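URE2 protein (Saccharomyces cerevisiae, PDB 1K0D) holds phosphorylated GATA transcription activators in the cytoplasm to repress nitrogen-utilisation genes, and has glutathione-dependent peroxidase activity. Local coordinates at residues B[163-168]-B[238-243]; B[13-18]-B[73-78]. All blocks are in the same frame, centred on the assembly; numbering follows the deposited sequence.

Contact 1: residues B[163-168]-B[238-243]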
# COMPACT_ATOMS: atom_id res chain seq x y z
N GLY B 163 9.18 -2.57 16.18
CA GLY B 163 10.58 -2.45 16.52
C GLY B 163 11.31 -1.68 15.43
O GLY B 163 12.26 -0.94 15.71
N VAL B 164 10.89 -1.86 14.18
CA VAL B 164 11.50 -1.15 13.06
C VAL B 164 11.24 0.35 13.21
O VAL B 164 12.13 1.17 12.99
CB VAL B 164 10.91 -1.63 11.70
CG1 VAL B 164 11.50 -0.82 10.56
CG2 VAL B 164 11.21 -3.11 11.50
N VAL B 165 10.02 0.70 13.61
CA VAL B 165 9.67 2.10 13.81
C VAL B 165 10.43 2.68 15.01
O VAL B 165 10.95 3.80 14.96
CB VAL B 165 8.15 2.27 14.05
CG1 VAL B 165 7.83 3.72 14.34
CG2 VAL B 165 7.37 1.79 12.82
N GLU B 166 10.49 1.90 16.09
CA GLU B 166 11.19 2.32 17.30
C GLU B 166 12.65 2.63 16.98
O GLU B 166 13.16 3.69 17.32
CB GLU B 166 11.12 1.21 18.36
CG GLU B 166 11.81 1.55 19.67
CD GLU B 166 11.03 2.57 20.49
OE1 GLU B 166 11.55 3.01 21.54
OE2 GLU B 166 9.90 2.93 20.09
N MET B 167 13.31 1.69 16.31
CA MET B 167 14.71 1.84 15.93
C MET B 167 14.93 3.11 15.10
O MET B 167 15.81 3.91 15.40
CB MET B 167 15.17 0.59 15.15
CG MET B 167 16.58 0.67 14.57
SD MET B 167 17.19 -0.94 13.93
CE MET B 167 16.23 -1.10 12.38
N ALA B 168 14.12 3.29 14.06
CA ALA B 168 14.25 4.46 13.21
C ALA B 168 14.10 5.75 14.02
O ALA B 168 14.86 6.70 13.84
CB ALA B 168 13.20 4.42 12.10
N PRO B 238 9.12 2.89 23.84
CA PRO B 238 9.25 4.27 24.34
C PRO B 238 9.21 5.36 23.26
O PRO B 238 8.40 6.28 23.33
CB PRO B 238 10.58 4.24 25.09
CG PRO B 238 10.59 2.87 25.64
CD PRO B 238 10.15 2.04 24.45
N GLU B 239 10.10 5.27 22.28
CA GLU B 239 10.15 6.26 21.21
C GLU B 239 8.82 6.37 20.45
O GLU B 239 8.35 7.47 20.16
CB GLU B 239 11.28 5.93 20.22
CG GLU B 239 12.68 6.21 20.74
CD GLU B 239 12.94 7.69 20.98
OE1 GLU B 239 12.67 8.50 20.06
OE2 GLU B 239 13.42 8.04 22.08
N VAL B 240 8.22 5.23 20.12
CA VAL B 240 6.94 5.23 19.41
C VAL B 240 5.91 5.91 20.30
O VAL B 240 5.00 6.57 19.81
CB VAL B 240 6.46 3.80 19.08
CG1 VAL B 240 5.04 3.83 18.54
CG2 VAL B 240 7.39 3.17 18.06
N TYR B 241 6.07 5.75 21.61
CA TYR B 241 5.14 6.35 22.55
C TYR B 241 5.16 7.88 22.50
O TYR B 241 4.11 8.50 22.40
CB TYR B 241 5.43 5.88 23.97
CG TYR B 241 4.42 6.40 24.97
CD1 TYR B 241 3.12 5.92 24.96
CD2 TYR B 241 4.76 7.40 25.87
CE1 TYR B 241 2.16 6.44 25.83
CE2 TYR B 241 3.81 7.93 26.75
CZ TYR B 241 2.51 7.44 26.71
OH TYR B 241 1.56 7.97 27.55
N LYS B 242 6.35 8.47 22.58
CA LYS B 242 6.47 9.94 22.54
C LYS B 242 5.91 10.47 21.22
O LYS B 242 5.12 11.41 21.18
CB LYS B 242 7.93 10.38 22.65
CG LYS B 242 8.68 9.94 23.89
CD LYS B 242 10.05 10.61 23.90
CE LYS B 242 11.04 9.87 24.78
NZ LYS B 242 11.43 8.58 24.16
N TRP B 243 6.37 9.84 20.15
CA TRP B 243 6.00 10.15 18.78
C TRP B 243 4.47 10.18 18.61
O TRP B 243 3.92 11.17 18.12
CB TRP B 243 6.64 9.06 17.91
CG TRP B 243 6.35 9.06 16.46
CD1 TRP B 243 6.75 9.98 15.54
CD2 TRP B 243 5.76 7.98 15.73
NE1 TRP B 243 6.46 9.54 14.27
CE2 TRP B 243 5.85 8.31 14.36
CE3 TRP B 243 5.17 6.77 16.10
CZ2 TRP B 243 5.37 7.46 13.35
CZ3 TRP B 243 4.69 5.93 15.10
CH2 TRP B 243 4.80 6.28 13.74

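Contact 2: residues B[13-18]-B[73-78]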
# COMPACT_ATOMS: atom_id res chain seq x y z
N GLN B 13 -27.94 10.26 -5.60
CA GLN B 13 -28.99 10.84 -6.43
C GLN B 13 -28.55 12.26 -6.77
O GLN B 13 -28.51 12.66 -7.93
CB GLN B 13 -30.32 10.89 -5.67
CG GLN B 13 -30.97 9.54 -5.39
CD GLN B 13 -31.54 8.89 -6.64
OE1 GLN B 13 -30.80 8.46 -7.53
NE2 GLN B 13 -32.86 8.82 -6.72
N GLU B 14 -28.21 13.01 -5.72
CA GLU B 14 -27.75 14.39 -5.86
C GLU B 14 -26.53 14.62 -4.97
O GLU B 14 -26.66 14.91 -3.78
CB GLU B 14 -28.89 15.35 -5.49
CG GLU B 14 -29.58 15.03 -4.17
CD GLU B 14 -30.73 15.96 -3.87
OE1 GLU B 14 -30.50 17.18 -3.74
OE2 GLU B 14 -31.88 15.48 -3.76
N GLN B 15 -25.35 14.49 -5.57
CA GLN B 15 -24.10 14.67 -4.85
C GLN B 15 -23.69 16.13 -4.71
O GLN B 15 -24.06 16.97 -5.53
CB GLN B 15 -22.97 13.91 -5.55
CG GLN B 15 -22.73 12.50 -5.03
CD GLN B 15 -21.56 11.82 -5.72
OE1 GLN B 15 -21.67 11.35 -6.85
NE2 GLN B 15 -20.42 11.79 -5.04
N PRO B 16 -22.91 16.45 -3.66
CA PRO B 16 -22.46 17.83 -3.45
C PRO B 16 -21.68 18.28 -4.68
O PRO B 16 -21.29 17.46 -5.51
CB PRO B 16 -21.58 17.71 -2.21
CG PRO B 16 -22.24 16.60 -1.44
CD PRO B 16 -22.53 15.59 -2.52
N LEU B 17 -21.44 19.59 -4.79
CA LEU B 17 -20.71 20.12 -5.93
C LEU B 17 -19.24 20.35 -5.60
O LEU B 17 -18.40 20.40 -6.50
CB LEU B 17 -21.35 21.43 -6.41
CG LEU B 17 -22.81 21.34 -6.86
CD1 LEU B 17 -23.31 22.72 -7.28
CD2 LEU B 17 -22.94 20.34 -8.02
N GLU B 18 -18.93 20.51 -4.32
CA GLU B 18 -17.56 20.73 -3.89
C GLU B 18 -17.30 19.96 -2.61
O GLU B 18 -18.18 19.26 -2.11
CB GLU B 18 -17.29 22.21 -3.67
CG GLU B 18 -17.94 22.78 -2.42
CD GLU B 18 -17.52 24.21 -2.14
OE1 GLU B 18 -17.94 24.78 -1.11
OE2 GLU B 18 -16.76 24.77 -2.97
N ALA B 73 -13.12 5.11 1.34
CA ALA B 73 -13.22 5.49 -0.06
C ALA B 73 -13.53 6.97 0.04
O ALA B 73 -14.26 7.39 0.94
CB ALA B 73 -14.35 4.74 -0.76
N LEU B 74 -12.96 7.76 -0.85
CA LEU B 74 -13.18 9.20 -0.81
C LEU B 74 -13.69 9.72 -2.13
O LEU B 74 -13.26 9.28 -3.20
CB LEU B 74 -11.87 9.93 -0.48
CG LEU B 74 -12.03 11.44 -0.36
CD1 LEU B 74 -12.70 11.75 0.98
CD2 LEU B 74 -10.66 12.12 -0.44
N ILE B 75 -14.62 10.66 -2.08
CA ILE B 75 -15.13 11.24 -3.30
C ILE B 75 -14.68 12.69 -3.33
O ILE B 75 -15.01 13.47 -2.43
CB ILE B 75 -16.67 11.14 -3.39
CG1 ILE B 75 -17.10 9.67 -3.39
CG2 ILE B 75 -17.14 11.79 -4.68
CD1 ILE B 75 -18.58 9.45 -3.67
N ASP B 76 -13.91 13.04 -4.35
CA ASP B 76 -13.42 14.39 -4.52
C ASP B 76 -14.42 15.08 -5.45
O ASP B 76 -14.24 15.10 -6.67
CB ASP B 76 -12.03 14.35 -5.16
CG ASP B 76 -11.37 15.72 -5.24
OD1 ASP B 76 -12.10 16.71 -5.47
OD2 ASP B 76 -10.13 15.80 -5.08
N HIS B 77 -15.49 15.63 -4.88
CA HIS B 77 -16.54 16.29 -5.65
C HIS B 77 -16.04 17.34 -6.62
O HIS B 77 -16.50 17.40 -7.76
CB HIS B 77 -17.58 16.91 -4.72
CG HIS B 77 -18.22 15.91 -3.80
ND1 HIS B 77 -18.91 14.82 -4.27
CD2 HIS B 77 -18.21 15.80 -2.45
CE1 HIS B 77 -19.30 14.08 -3.25
NE2 HIS B 77 -18.89 14.65 -2.14
N GLY B 78 -15.10 18.16 -6.17
CA GLY B 78 -14.54 19.20 -7.03
C GLY B 78 -13.93 18.65 -8.30
O GLY B 78 -13.86 19.35 -9.32

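Contact 1: residues B[163-168]-B[238-243]
Val165 opens the contact from helix 148-176, where its CG1 methyl reaches two side chains of helix 238-248. It touches Val240 CG2 at 3.8 Å and stands over one face of the Trp243 indole, with Val165 CG1 4.3 Å from the centroid of the Trp243 six-membered ring, a CH-pi contact over the face. At its other end the indole is held by the hydrogen bond from Trp243 NE1 to Asp216, and Phe219 meets both Val165 and the Trp243 ring. One residue on, the chemistry turns polar. Glu166 sends CG anti to its backbone N (chi1 -179°) and then bends at chi2, which carries the carboxylate across to the start of the second helix. Its two oxygens divide the work: Glu166 OE1 takes Glu239 N at 2.8 Å through its syn lone pair, while Glu166 OE2 takes Val240 N, also at 2.8 Å, on its syn side but 20° out of the carboxylate plane. Two first-turn amides thus grip one carboxylate and fix its rotation, and the positive end of the helix would be expected to favour its negative charge. The Glu239 carboxylate instead pairs with Lys242 and Arg173. With the axes of the two short segments 8.4 Å apart at closest approach and crossing at 78°, a carboxylate of one helix accepts first-turn amides of another in the all-helical C-terminal domain of the glutathione transferase fold.

Contact 2: residues B[13-18]-B[73-78]
Glu18 and Gly78 bring the two backbones closest, their CA atoms 4.6 Å apart, but the segments do not pair as strands: their touching parts run 52° apart. The loop 13-18 instead lies over the end of strand 73-76 and covers mainly His77. The Pro16 ring sits over one face of the imidazole, with Pro16 CD 3.9 Å from the His77 ring centroid and 24° off its normal, a CH-pi contact. The opposite face is met by the carbonyl oxygen of Ile75, offset toward the rim, so the ring lies between a proline methylene and a backbone carbonyl. Gln15 arrives at the edge in the ring plane, its NE2 3.1 Å from His77 CE1 and its amide turned 78° against the imidazole. The Gln15 chain is extended beyond CG, which carries the same nitrogen on to Ile75, where Gln15 NE2 lies 3.3 Å from both CG2 and CD1. Glu18 contributes through its backbone: Glu18 O stands 3.5 Å from His77 CD2. Both ring nitrogens find their partners outside the two segments, NE2 with Thr21 on the neighbouring strand 20-24 and ND1 with Asn81 in the following turn, which would hold the ring against rotation. This places the contact at the periphery of the thioredoxin-like N-terminal domain, at the end of an inner strand of its sheet, where the lead-in to its first strand packs on the turn joining antiparallel strands 73-76 and 82-85.

How the contacts relate
The contacts lie on opposite sides of the chain's centre, their nearest atoms about 22 Å apart, and share no element: contact 1 joins two helices of the C-terminal domain, whereas contact 2 joins a loop and a strand end of the N-terminal domain. Both are partly buried, but contact 2 has more exposed residues, four of seven against one of six. Their areas are nearly equal, 260 and 270 Å², though spent differently. Contact 1 adds a carboxylate bonded to backbone amides to its valine packing and CH-pi contact with an indole, while contact 2 relies on van der Waals and CH-pi contact around a histidine anchored from outside. Segment 163-168 also reaches the second subunit; contact 2 touches no other chain of the dimer.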